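PDB 6XJ6: Pgp2 from Campylobacter jejuni subsp. jejuni, which determines helical cell shape as a peptidoglycan LD-carboxypeptidase and binds peptidoglycan through a pocket on its accessory NTF2 domain. Local coordinates for residues 21-26 / 235-240; 182-187 / 229-234; 194-199 / 213-218; 254-259 / 267-272. One frame throughout, in Å; residues are numbered along the deposited sequence.

Interaction 1: 21-26 / 235-240; sequences GYYDDN and DINISP
Y22 and I238 form an antiparallel hydrogen-bonded pair, with Y22 N to I238 O and I238 N to Y22 O both at 2.9 Å and the second bond almost straight (176°). Packing is tight on this side. G21, lacking a side chain, brings its CA to 3.1 Å from I238 O, and the P240 ring lies beside its N. Y23 has CG anti to its own carbonyl carbon (chi1 -58°), which turns the ring along 235-240: I238 O lies over one face, N237 OD1 is near the ring plane 3.5 Å from Y23 CD1, and S239 OG comes within 2.8 Å of Y23 OH, which is also hydrogen-bonded to L20 O. N237 OD1 reaches further, accepting D24 N at 3.2 Å in line with the amide C=O. Past this bond the contact becomes loose and wet. The carboxylates of D24 and D235 are 3.9 Å apart (OD2 to OD1), and a water donating to both probably softens their repulsion; further waters join D24 to D235 N and to the backbone of I236. The short strand 22-23 thus extends the NTF2-domain sheet beside 235-240, whose N237 and S239 bond onward to strand 249-260. Y22 and I238 pack on L177 of helix 170-188, while Y23 and S239 meet F78 of strand 77-80 and Y23 also meets Y44 of strand 38-45 edge-to-face.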
# COMPACT_ATOMS: atom_id res chain seq x y z
N GLY A 21 2.92 -7.84 -6.29
CA GLY A 21 1.50 -7.67 -6.12
C GLY A 21 0.71 -8.30 -7.27
O GLY A 21 1.25 -8.64 -8.32
N TYR A 22 -0.59 -8.41 -7.03
CA TYR A 22 -1.56 -8.93 -7.98
C TYR A 22 -2.57 -7.81 -8.21
O TYR A 22 -3.24 -7.38 -7.27
CB TYR A 22 -2.23 -10.16 -7.38
CG TYR A 22 -3.23 -10.92 -8.23
CD1 TYR A 22 -2.98 -11.24 -9.55
CD2 TYR A 22 -4.42 -11.36 -7.66
CE1 TYR A 22 -3.90 -11.96 -10.30
CE2 TYR A 22 -5.34 -12.08 -8.40
CZ TYR A 22 -5.08 -12.37 -9.71
OH TYR A 22 -6.01 -13.09 -10.45
N TYR A 23 -2.64 -7.32 -9.45
CA TYR A 23 -3.38 -6.10 -9.77
C TYR A 23 -4.45 -6.38 -10.82
O TYR A 23 -4.23 -7.11 -11.79
CB TYR A 23 -2.42 -5.02 -10.28
CG TYR A 23 -1.37 -4.71 -9.24
CD1 TYR A 23 -1.63 -3.81 -8.23
CD2 TYR A 23 -0.13 -5.36 -9.25
CE1 TYR A 23 -0.70 -3.55 -7.26
CE2 TYR A 23 0.82 -5.10 -8.27
CZ TYR A 23 0.52 -4.19 -7.27
OH TYR A 23 1.42 -3.90 -6.27
N ASP A 24 -5.60 -5.74 -10.64
CA ASP A 24 -6.71 -5.96 -11.56
C ASP A 24 -6.43 -5.38 -12.94
O ASP A 24 -6.91 -5.93 -13.95
CB ASP A 24 -7.99 -5.37 -10.99
CG ASP A 24 -9.20 -5.72 -11.82
OD1 ASP A 24 -9.61 -6.90 -11.82
OD2 ASP A 24 -9.73 -4.81 -12.47
N ASP A 25 -5.65 -4.31 -13.02
CA ASP A 25 -5.29 -3.69 -14.29
C ASP A 25 -3.81 -3.30 -14.24
O ASP A 25 -3.12 -3.56 -13.25
CB ASP A 25 -6.21 -2.50 -14.60
CG ASP A 25 -6.06 -1.98 -16.03
OD1 ASP A 25 -5.91 -2.81 -16.96
OD2 ASP A 25 -6.07 -0.75 -16.21
N ASN A 26 -3.34 -2.68 -15.31
CA ASN A 26 -1.93 -2.32 -15.44
C ASN A 26 -1.54 -1.25 -14.43
O ASN A 26 -2.26 -0.28 -14.23
CB ASN A 26 -1.66 -1.79 -16.84
CG ASN A 26 -1.77 -2.85 -17.91
OD1 ASN A 26 -2.13 -4.00 -17.63
ND2 ASN A 26 -1.49 -2.48 -19.15
N ASP A 235 -11.90 -3.94 -8.97
CA ASP A 235 -10.60 -3.28 -9.07
C ASP A 235 -9.70 -3.65 -7.88
O ASP A 235 -9.10 -2.79 -7.24
CB ASP A 235 -10.76 -1.77 -9.21
CG ASP A 235 -9.47 -1.07 -9.64
OD1 ASP A 235 -8.63 -1.72 -10.30
OD2 ASP A 235 -9.30 0.12 -9.31
N ILE A 236 -9.60 -4.94 -7.59
CA ILE A 236 -8.86 -5.39 -6.42
C ILE A 236 -7.37 -5.40 -6.73
O ILE A 236 -6.92 -6.02 -7.70
CB ILE A 236 -9.33 -6.77 -5.96
CG1 ILE A 236 -10.81 -6.73 -5.58
CG2 ILE A 236 -8.50 -7.24 -4.76
CD1 ILE A 236 -11.43 -8.11 -5.43
N ASN A 237 -6.60 -4.70 -5.89
CA ASN A 237 -5.14 -4.70 -5.95
C ASN A 237 -4.62 -5.18 -4.60
O ASN A 237 -5.00 -4.62 -3.56
CB ASN A 237 -4.60 -3.29 -6.17
CG ASN A 237 -4.98 -2.72 -7.52
OD1 ASN A 237 -5.06 -3.45 -8.51
ND2 ASN A 237 -5.18 -1.41 -7.57
N ILE A 238 -3.79 -6.21 -4.62
CA ILE A 238 -3.17 -6.74 -3.42
C ILE A 238 -1.67 -6.59 -3.57
O ILE A 238 -1.10 -7.00 -4.60
CB ILE A 238 -3.59 -8.20 -3.17
CG1 ILE A 238 -5.09 -8.23 -2.87
CG2 ILE A 238 -2.79 -8.81 -2.02
CD1 ILE A 238 -5.63 -9.60 -2.58
N SER A 239 -1.03 -6.00 -2.57
CA SER A 239 0.38 -5.68 -2.67
C SER A 239 1.14 -6.07 -1.41
O SER A 239 0.64 -5.88 -0.30
CB SER A 239 0.54 -4.17 -2.87
OG SER A 239 -0.23 -3.71 -3.97
N PRO A 240 2.37 -6.56 -1.55
CA PRO A 240 3.19 -6.83 -0.37
C PRO A 240 3.58 -5.52 0.30
O PRO A 240 3.79 -4.51 -0.36
CB PRO A 240 4.41 -7.55 -0.95
CG PRO A 240 4.53 -7.01 -2.32
CD PRO A 240 3.12 -6.80 -2.80
O HOH W 1 -10.83 -7.10 -9.19
O HOH W 2 -12.50 -5.11 -11.53
O HOH W 3 -9.50 -2.27 -12.76
O HOH W 4 -8.05 -8.15 -9.24
O HOH W 5 -5.53 -2.46 -10.83

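Interaction 2: 182-187 / 229-234; sequences TWKLAW and KKIKFS
K184 and W187 each hold CG opposite the backbone N (chi1 178° and 176°), which sends both side chains from the helix across to 229-234. The K184 chain runs straight until its last torsion, so CD lies over the centre of the F233 ring, 3.6 Å from the centroid, in a CH-pi contact. The bend then delivers NZ to I231 O at 2.8 Å, from above the carbonyl plane (42° out of it). K229 makes the reverse grip. Its extended chain crosses one face of W187, with CD 3.6 Å from the centroid of the six-membered ring and NZ 4.0 Å from that of the five-membered ring, a cation-pi contact. K229 NZ also donates to W187 O at 2.8 Å; with S190 OG as a further partner, the ammonium is held close to the C-terminal end of the helix, probably a favourable place for a positive charge. I231 CG2 sits at the indole edge, 3.5 Å from W187 CZ3, and W183 CZ3 touches F233 CZ at 3.9 Å. F254 and E256 of strand 249-260 also touch F233. This is a long helix laid against a curved antiparallel sheet, as in the alpha-plus-beta cone of NTF2-like domains.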
# COMPACT_ATOMS: atom_id res chain seq x y z
N THR A 182 -14.60 -13.96 2.35
CA THR A 182 -15.26 -14.52 3.53
C THR A 182 -15.66 -13.41 4.48
O THR A 182 -16.77 -13.43 5.05
CB THR A 182 -14.32 -15.51 4.21
OG1 THR A 182 -13.96 -16.55 3.29
CG2 THR A 182 -14.98 -16.14 5.45
N TRP A 183 -14.78 -12.43 4.67
CA TRP A 183 -15.09 -11.25 5.46
C TRP A 183 -16.25 -10.47 4.83
O TRP A 183 -17.16 -10.03 5.54
CB TRP A 183 -13.82 -10.41 5.55
CG TRP A 183 -13.91 -8.99 6.05
CD1 TRP A 183 -14.01 -8.58 7.35
CD2 TRP A 183 -13.83 -7.81 5.26
NE1 TRP A 183 -14.03 -7.21 7.40
CE2 TRP A 183 -13.91 -6.71 6.13
CE3 TRP A 183 -13.70 -7.58 3.88
CZ2 TRP A 183 -13.86 -5.39 5.67
CZ3 TRP A 183 -13.66 -6.27 3.43
CH2 TRP A 183 -13.75 -5.20 4.33
N LYS A 184 -16.23 -10.32 3.50
CA LYS A 184 -17.33 -9.66 2.80
C LYS A 184 -18.65 -10.36 3.06
O LYS A 184 -19.68 -9.71 3.33
CB LYS A 184 -17.03 -9.64 1.30
CG LYS A 184 -18.11 -9.01 0.43
CD LYS A 184 -17.72 -9.12 -1.04
CE LYS A 184 -18.82 -8.62 -1.95
NZ LYS A 184 -20.03 -9.48 -1.91
N LEU A 185 -18.66 -11.69 2.99
CA LEU A 185 -19.90 -12.43 3.21
C LEU A 185 -20.40 -12.25 4.64
O LEU A 185 -21.60 -12.13 4.87
CB LEU A 185 -19.68 -13.92 2.91
CG LEU A 185 -20.92 -14.80 3.08
CD1 LEU A 185 -22.01 -14.39 2.10
CD2 LEU A 185 -20.57 -16.26 2.89
N ALA A 186 -19.48 -12.23 5.60
CA ALA A 186 -19.87 -12.03 6.99
C ALA A 186 -20.54 -10.67 7.17
O ALA A 186 -21.57 -10.56 7.85
CB ALA A 186 -18.64 -12.15 7.89
N TRP A 187 -19.96 -9.62 6.58
CA TRP A 187 -20.59 -8.30 6.66
C TRP A 187 -21.94 -8.30 5.97
O TRP A 187 -22.91 -7.74 6.49
CB TRP A 187 -19.67 -7.25 6.03
CG TRP A 187 -20.29 -5.89 5.97
CD1 TRP A 187 -20.22 -4.92 6.93
CD2 TRP A 187 -21.08 -5.34 4.91
NE1 TRP A 187 -20.92 -3.81 6.53
CE2 TRP A 187 -21.45 -4.04 5.29
CE3 TRP A 187 -21.51 -5.83 3.67
CZ2 TRP A 187 -22.23 -3.21 4.48
CZ3 TRP A 187 -22.28 -5.01 2.86
CH2 TRP A 187 -22.63 -3.72 3.27
N LYS A 229 -28.32 -6.71 2.51
CA LYS A 229 -27.27 -5.94 1.87
C LYS A 229 -26.85 -6.61 0.57
O LYS A 229 -26.88 -7.84 0.45
CB LYS A 229 -26.04 -5.85 2.79
CG LYS A 229 -26.37 -5.52 4.24
CD LYS A 229 -25.14 -5.61 5.14
CE LYS A 229 -25.52 -5.45 6.60
NZ LYS A 229 -24.35 -5.60 7.52
N LYS A 230 -26.48 -5.79 -0.41
CA LYS A 230 -25.93 -6.26 -1.68
C LYS A 230 -24.69 -5.43 -1.97
O LYS A 230 -24.78 -4.21 -2.13
CB LYS A 230 -26.95 -6.11 -2.81
N ILE A 231 -23.54 -6.10 -2.05
CA ILE A 231 -22.26 -5.42 -2.15
C ILE A 231 -21.38 -6.14 -3.15
O ILE A 231 -21.36 -7.38 -3.19
CB ILE A 231 -21.59 -5.34 -0.76
CG1 ILE A 231 -20.21 -4.68 -0.85
CG2 ILE A 231 -21.49 -6.73 -0.13
CD1 ILE A 231 -19.63 -4.31 0.50
N LYS A 232 -20.66 -5.38 -3.97
CA LYS A 232 -19.73 -5.92 -4.95
C LYS A 232 -18.37 -5.26 -4.80
O LYS A 232 -18.28 -4.04 -4.61
CB LYS A 232 -20.24 -5.68 -6.38
CG LYS A 232 -21.23 -6.73 -6.85
CD LYS A 232 -21.84 -6.35 -8.20
CE LYS A 232 -23.13 -5.56 -8.03
NZ LYS A 232 -23.30 -4.53 -9.10
N PHE A 233 -17.31 -6.07 -4.89
CA PHE A 233 -15.94 -5.58 -4.90
C PHE A 233 -15.41 -5.62 -6.32
O PHE A 233 -15.68 -6.57 -7.07
CB PHE A 233 -15.03 -6.44 -4.02
CG PHE A 233 -15.30 -6.35 -2.54
CD1 PHE A 233 -16.24 -5.46 -2.03
CD2 PHE A 233 -14.60 -7.16 -1.66
CE1 PHE A 233 -16.47 -5.39 -0.66
CE2 PHE A 233 -14.83 -7.09 -0.30
CZ PHE A 233 -15.76 -6.21 0.20
N SER A 234 -14.66 -4.59 -6.70
CA SER A 234 -14.02 -4.57 -8.01
C SER A 234 -12.69 -3.84 -7.90
O SER A 234 -12.37 -3.23 -6.88
CB SER A 234 -14.93 -3.92 -9.06
OG SER A 234 -15.16 -2.56 -8.78
O HOH W 6 -23.42 -8.99 -1.46

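Interaction 3: 194-199 / 213-218; sequences TYLSFY and EQFASM
L196 and A216 are the nearest residues of the two backbones, CA to CA 6.8 Å, where helix 192-196 gives way to a type I beta turn from L196 to Y199 and presents that turn to the flank of helix 212-223. F215 carries most of the contact. With CG opposite its backbone N (chi1 175°), the ring leans out of its helix and directs its CE2-CZ edge at the face of Y199, an edge-to-face pair with centroids 5.1 Å apart and planes at 60°. CE2 stands over the middle of the tyrosine ring, 4.0 Å from Y199 CG. L196 divides its two methyls: CD1 presses on A216 CB at 3.5 Å, while CD2 rests against F215 CE2 at 3.7 Å, the leucine and the ring running antiparallel alongside one another. In NTF2-like folds helices pack over the open side of a curved sheet, and here an aromatic cluster joins two of the helices that accompany the sheet: F204 meets both Y199 and F215 edge-to-face, and F223 does the same with Y195. Y195 lies next to F215 too, its CE1 4.3 Å from F215 CZ, and one face of its ring is covered by Y199 CE2. The hydroxyls at the ends of these rings have polar partners. Y199 OH is hydrogen-bonded to E286 and W183, Y195 OH to K219. On the turn itself S197 OG donates to T194 O, three residues back along the chain, at 2.6 Å, and S197 OG is also bonded to K280.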
# COMPACT_ATOMS: atom_id res chain seq x y z
N THR A 194 -18.04 -13.99 12.80
CA THR A 194 -17.12 -14.25 11.68
C THR A 194 -16.44 -12.96 11.24
O THR A 194 -15.23 -12.93 10.99
CB THR A 194 -17.87 -14.90 10.52
OG1 THR A 194 -18.48 -16.12 10.96
CG2 THR A 194 -16.92 -15.21 9.37
N TYR A 195 -17.21 -11.87 11.12
CA TYR A 195 -16.66 -10.59 10.72
C TYR A 195 -15.52 -10.17 11.65
O TYR A 195 -14.43 -9.82 11.19
CB TYR A 195 -17.79 -9.55 10.72
CG TYR A 195 -17.39 -8.11 10.50
CD1 TYR A 195 -17.27 -7.24 11.58
CD2 TYR A 195 -17.19 -7.60 9.22
CE1 TYR A 195 -16.93 -5.92 11.40
CE2 TYR A 195 -16.85 -6.26 9.03
CZ TYR A 195 -16.73 -5.43 10.12
OH TYR A 195 -16.39 -4.11 9.96
N LEU A 196 -15.76 -10.22 12.96
CA LEU A 196 -14.76 -9.79 13.93
C LEU A 196 -13.53 -10.68 13.95
O LEU A 196 -12.46 -10.22 14.37
CB LEU A 196 -15.37 -9.72 15.32
CG LEU A 196 -16.45 -8.65 15.53
CD1 LEU A 196 -17.08 -8.80 16.90
CD2 LEU A 196 -15.86 -7.26 15.37
N SER A 197 -13.64 -11.93 13.52
CA SER A 197 -12.47 -12.81 13.50
C SER A 197 -11.37 -12.32 12.56
O SER A 197 -10.25 -12.82 12.65
CB SER A 197 -12.89 -14.23 13.09
OG SER A 197 -13.15 -14.32 11.70
N PHE A 198 -11.67 -11.37 11.68
CA PHE A 198 -10.68 -10.87 10.74
C PHE A 198 -9.98 -9.61 11.23
O PHE A 198 -9.24 -9.00 10.46
CB PHE A 198 -11.33 -10.62 9.37
CG PHE A 198 -11.74 -11.88 8.68
CD1 PHE A 198 -13.07 -12.26 8.65
CD2 PHE A 198 -10.80 -12.69 8.08
CE1 PHE A 198 -13.45 -13.42 8.01
CE2 PHE A 198 -11.17 -13.86 7.44
CZ PHE A 198 -12.50 -14.23 7.42
N TYR A 199 -10.18 -9.23 12.48
CA TYR A 199 -9.51 -8.08 13.07
C TYR A 199 -8.56 -8.56 14.16
O TYR A 199 -8.86 -9.51 14.88
CB TYR A 199 -10.53 -7.08 13.62
CG TYR A 199 -11.36 -6.48 12.51
CD1 TYR A 199 -11.00 -5.28 11.91
CD2 TYR A 199 -12.49 -7.14 12.03
CE1 TYR A 199 -11.74 -4.75 10.87
CE2 TYR A 199 -13.23 -6.62 10.99
CZ TYR A 199 -12.87 -5.43 10.42
OH TYR A 199 -13.60 -4.91 9.38
N GLU A 213 -12.76 -4.45 22.29
CA GLU A 213 -14.00 -4.82 22.98
C GLU A 213 -15.14 -3.88 22.61
O GLU A 213 -16.26 -4.33 22.33
CB GLU A 213 -13.77 -4.83 24.50
CG GLU A 213 -14.97 -5.29 25.31
CD GLU A 213 -14.69 -5.33 26.80
OE1 GLU A 213 -13.79 -4.58 27.25
OE2 GLU A 213 -15.35 -6.10 27.51
N GLN A 214 -14.87 -2.57 22.57
CA GLN A 214 -15.90 -1.61 22.21
C GLN A 214 -16.23 -1.69 20.72
O GLN A 214 -17.39 -1.54 20.33
CB GLN A 214 -15.46 -0.20 22.59
CG GLN A 214 -15.62 0.11 24.07
CD GLN A 214 -14.80 -0.81 24.96
OE1 GLN A 214 -15.34 -1.54 25.79
NE2 GLN A 214 -13.48 -0.77 24.78
N PHE A 215 -15.22 -1.91 19.88
CA PHE A 215 -15.46 -2.12 18.46
C PHE A 215 -16.36 -3.33 18.23
O PHE A 215 -17.30 -3.27 17.43
CB PHE A 215 -14.11 -2.30 17.76
CG PHE A 215 -14.21 -2.64 16.30
CD1 PHE A 215 -14.54 -1.68 15.36
CD2 PHE A 215 -13.93 -3.93 15.86
CE1 PHE A 215 -14.61 -2.00 14.01
CE2 PHE A 215 -13.99 -4.24 14.51
CZ PHE A 215 -14.32 -3.28 13.59
N ALA A 216 -16.10 -4.42 18.94
CA ALA A 216 -16.92 -5.62 18.80
C ALA A 216 -18.37 -5.34 19.17
O ALA A 216 -19.30 -5.75 18.46
CB ALA A 216 -16.36 -6.73 19.69
N SER A 217 -18.59 -4.67 20.30
CA SER A 217 -19.95 -4.37 20.73
C SER A 217 -20.63 -3.37 19.79
O SER A 217 -21.83 -3.48 19.54
CB SER A 217 -19.94 -3.86 22.16
OG SER A 217 -19.43 -4.85 23.04
N MET A 218 -19.87 -2.41 19.27
CA MET A 218 -20.43 -1.46 18.31
C MET A 218 -20.89 -2.17 17.05
O MET A 218 -21.98 -1.90 16.53
CB MET A 218 -19.39 -0.40 17.94
CG MET A 218 -19.87 0.60 16.89
SD MET A 218 -18.55 1.57 16.16
CE MET A 218 -17.76 0.38 15.07

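Interaction 4: 254-259 / 267-272; sequences FYEDYY and GDKILY
F254 and K269 project together from neighbouring strands, and the ring takes the lysine over its face. F254 CG stands between the backbone N and the carbonyl carbon (chi1 53°), the orientation that tucks the ring under K269: CB is 3.6 Å from the ring centroid in a CH-pi contact, nearer the rim than the centre. L271 CG meets the ring edge, 4.3 Å from F254 CE2. K269 then folds back, bent at chi2 and chi3 (-76° and -66°), and its methylenes pass along the carboxylate of E256, whose OE2 is 3.6 Å from K269 CD. The two charges remain short of a salt bridge, E256 OE2 to K269 NZ 4.3 Å; a water accepting from NZ and donating to E256 OE1 connects them, and the ammonium finds its salt bridge with E286. These residues belong to the long beta hairpin of strands 249-260 and 263-275 in the NTF2-domain sheet. Its antiparallel ladder runs through two hydrogen-bonded pairs, F254 with K269 and E256 with G267, E256 N reaching G267 O at 2.8 Å. Between them Y255 and D268 form a non-hydrogen-bonded pair whose side chains rise on the opposite face, the ring there also meeting R266 in a cation-pi contact. On the face of F254, L180 and W183 of helix 170-188 cover the ring, and I236 of strand 232-240 touches it.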
# COMPACT_ATOMS: atom_id res chain seq x y z
N PHE A 254 -9.60 -1.77 -3.12
CA PHE A 254 -10.67 -2.18 -4.02
C PHE A 254 -11.77 -1.13 -3.98
O PHE A 254 -11.81 -0.31 -3.06
CB PHE A 254 -11.24 -3.56 -3.65
CG PHE A 254 -11.68 -3.69 -2.22
CD1 PHE A 254 -12.99 -3.48 -1.86
CD2 PHE A 254 -10.76 -4.02 -1.23
CE1 PHE A 254 -13.40 -3.60 -0.55
CE2 PHE A 254 -11.16 -4.14 0.09
CZ PHE A 254 -12.47 -3.93 0.43
N TYR A 255 -12.63 -1.17 -4.98
CA TYR A 255 -13.84 -0.36 -5.00
C TYR A 255 -14.98 -1.17 -4.40
O TYR A 255 -15.13 -2.36 -4.67
CB TYR A 255 -14.24 0.01 -6.43
CG TYR A 255 -13.38 1.05 -7.10
CD1 TYR A 255 -12.73 0.78 -8.30
CD2 TYR A 255 -13.22 2.32 -6.55
CE1 TYR A 255 -11.95 1.73 -8.93
CE2 TYR A 255 -12.44 3.28 -7.17
CZ TYR A 255 -11.81 2.98 -8.35
OH TYR A 255 -11.03 3.93 -8.97
N GLU A 256 -15.79 -0.50 -3.60
CA GLU A 256 -16.98 -1.07 -3.00
C GLU A 256 -18.17 -0.49 -3.74
O GLU A 256 -18.36 0.73 -3.75
CB GLU A 256 -17.04 -0.68 -1.52
CG GLU A 256 -18.07 -1.41 -0.71
CD GLU A 256 -17.79 -1.28 0.78
OE1 GLU A 256 -18.24 -0.28 1.38
OE2 GLU A 256 -17.10 -2.16 1.33
N ASP A 257 -18.95 -1.36 -4.39
CA ASP A 257 -20.05 -0.93 -5.24
C ASP A 257 -21.37 -1.42 -4.66
O ASP A 257 -21.47 -2.56 -4.19
CB ASP A 257 -19.89 -1.47 -6.67
CG ASP A 257 -18.67 -0.91 -7.38
OD1 ASP A 257 -18.41 0.30 -7.26
OD2 ASP A 257 -17.97 -1.69 -8.07
N TYR A 258 -22.39 -0.57 -4.72
CA TYR A 258 -23.70 -0.90 -4.18
C TYR A 258 -24.75 -0.12 -4.94
O TYR A 258 -24.59 1.09 -5.16
CB TYR A 258 -23.77 -0.56 -2.69
N TYR A 259 -25.80 -0.81 -5.36
CA TYR A 259 -26.90 -0.19 -6.08
C TYR A 259 -28.00 0.18 -5.09
O TYR A 259 -28.35 -0.62 -4.22
CB TYR A 259 -27.46 -1.14 -7.14
N GLY A 267 -17.28 3.46 -3.73
CA GLY A 267 -16.41 4.04 -2.73
C GLY A 267 -15.11 3.27 -2.66
O GLY A 267 -15.06 2.07 -2.90
N ASP A 268 -14.04 4.00 -2.34
CA ASP A 268 -12.71 3.41 -2.23
C ASP A 268 -12.53 2.77 -0.87
O ASP A 268 -12.76 3.41 0.17
CB ASP A 268 -11.63 4.48 -2.43
CG ASP A 268 -11.83 5.29 -3.68
OD1 ASP A 268 -11.90 6.53 -3.58
OD2 ASP A 268 -11.90 4.69 -4.77
N LYS A 269 -12.07 1.52 -0.87
CA LYS A 269 -11.73 0.80 0.35
C LYS A 269 -10.25 0.44 0.33
O LYS A 269 -9.69 0.10 -0.72
CB LYS A 269 -12.53 -0.50 0.43
CG LYS A 269 -14.03 -0.33 0.59
CD LYS A 269 -14.42 0.08 1.99
CE LYS A 269 -14.13 -1.00 3.03
NZ LYS A 269 -14.51 -0.55 4.39
N ILE A 270 -9.63 0.48 1.51
CA ILE A 270 -8.26 -0.01 1.68
C ILE A 270 -8.19 -0.76 2.99
O ILE A 270 -8.68 -0.27 4.02
CB ILE A 270 -7.21 1.12 1.67
CG1 ILE A 270 -7.42 2.08 0.50
CG2 ILE A 270 -5.82 0.49 1.61
CD1 ILE A 270 -6.48 3.28 0.50
N LEU A 271 -7.59 -1.94 2.96
CA LEU A 271 -7.24 -2.69 4.16
C LEU A 271 -5.73 -2.84 4.22
O LEU A 271 -5.09 -3.16 3.22
CB LEU A 271 -7.87 -4.09 4.14
CG LEU A 271 -9.39 -4.19 3.99
CD1 LEU A 271 -9.82 -5.64 3.90
CD2 LEU A 271 -10.10 -3.50 5.14
N TYR A 272 -5.17 -2.59 5.39
CA TYR A 272 -3.79 -2.94 5.70
C TYR A 272 -3.86 -4.14 6.63
O TYR A 272 -4.51 -4.07 7.68
CB TYR A 272 -3.07 -1.76 6.36
CG TYR A 272 -2.93 -0.59 5.40
CD1 TYR A 272 -3.97 0.32 5.24
CD2 TYR A 272 -1.80 -0.43 4.62
CE1 TYR A 272 -3.88 1.36 4.34
CE2 TYR A 272 -1.70 0.62 3.71
CZ TYR A 272 -2.74 1.51 3.58
OH TYR A 272 -2.66 2.54 2.67
O HOH W 7 -17.40 0.38 4.08

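From the N terminus, interaction 1 closes the longest loop, joining 21-26 to 235-240 across 208 intervening residues. Interaction 2 lies within that loop, returning helix 170-188 to the segment leading into strand 232-240, and interaction 3 lies within the loop of interaction 2, between helices 192-196 and 212-223. Interaction 4 follows all three in series as the hairpin 249-260/263-275, so none of the loops cross. Interactions 1, 2 and 4 meet on one antiparallel sheet: strand 232-240 serves the first two and pairs with 249-260 of the fourth. Interaction 3 touches interaction 2, through W183 and the aromatic residues of 194-199, but does not touch interactions 1 or 4.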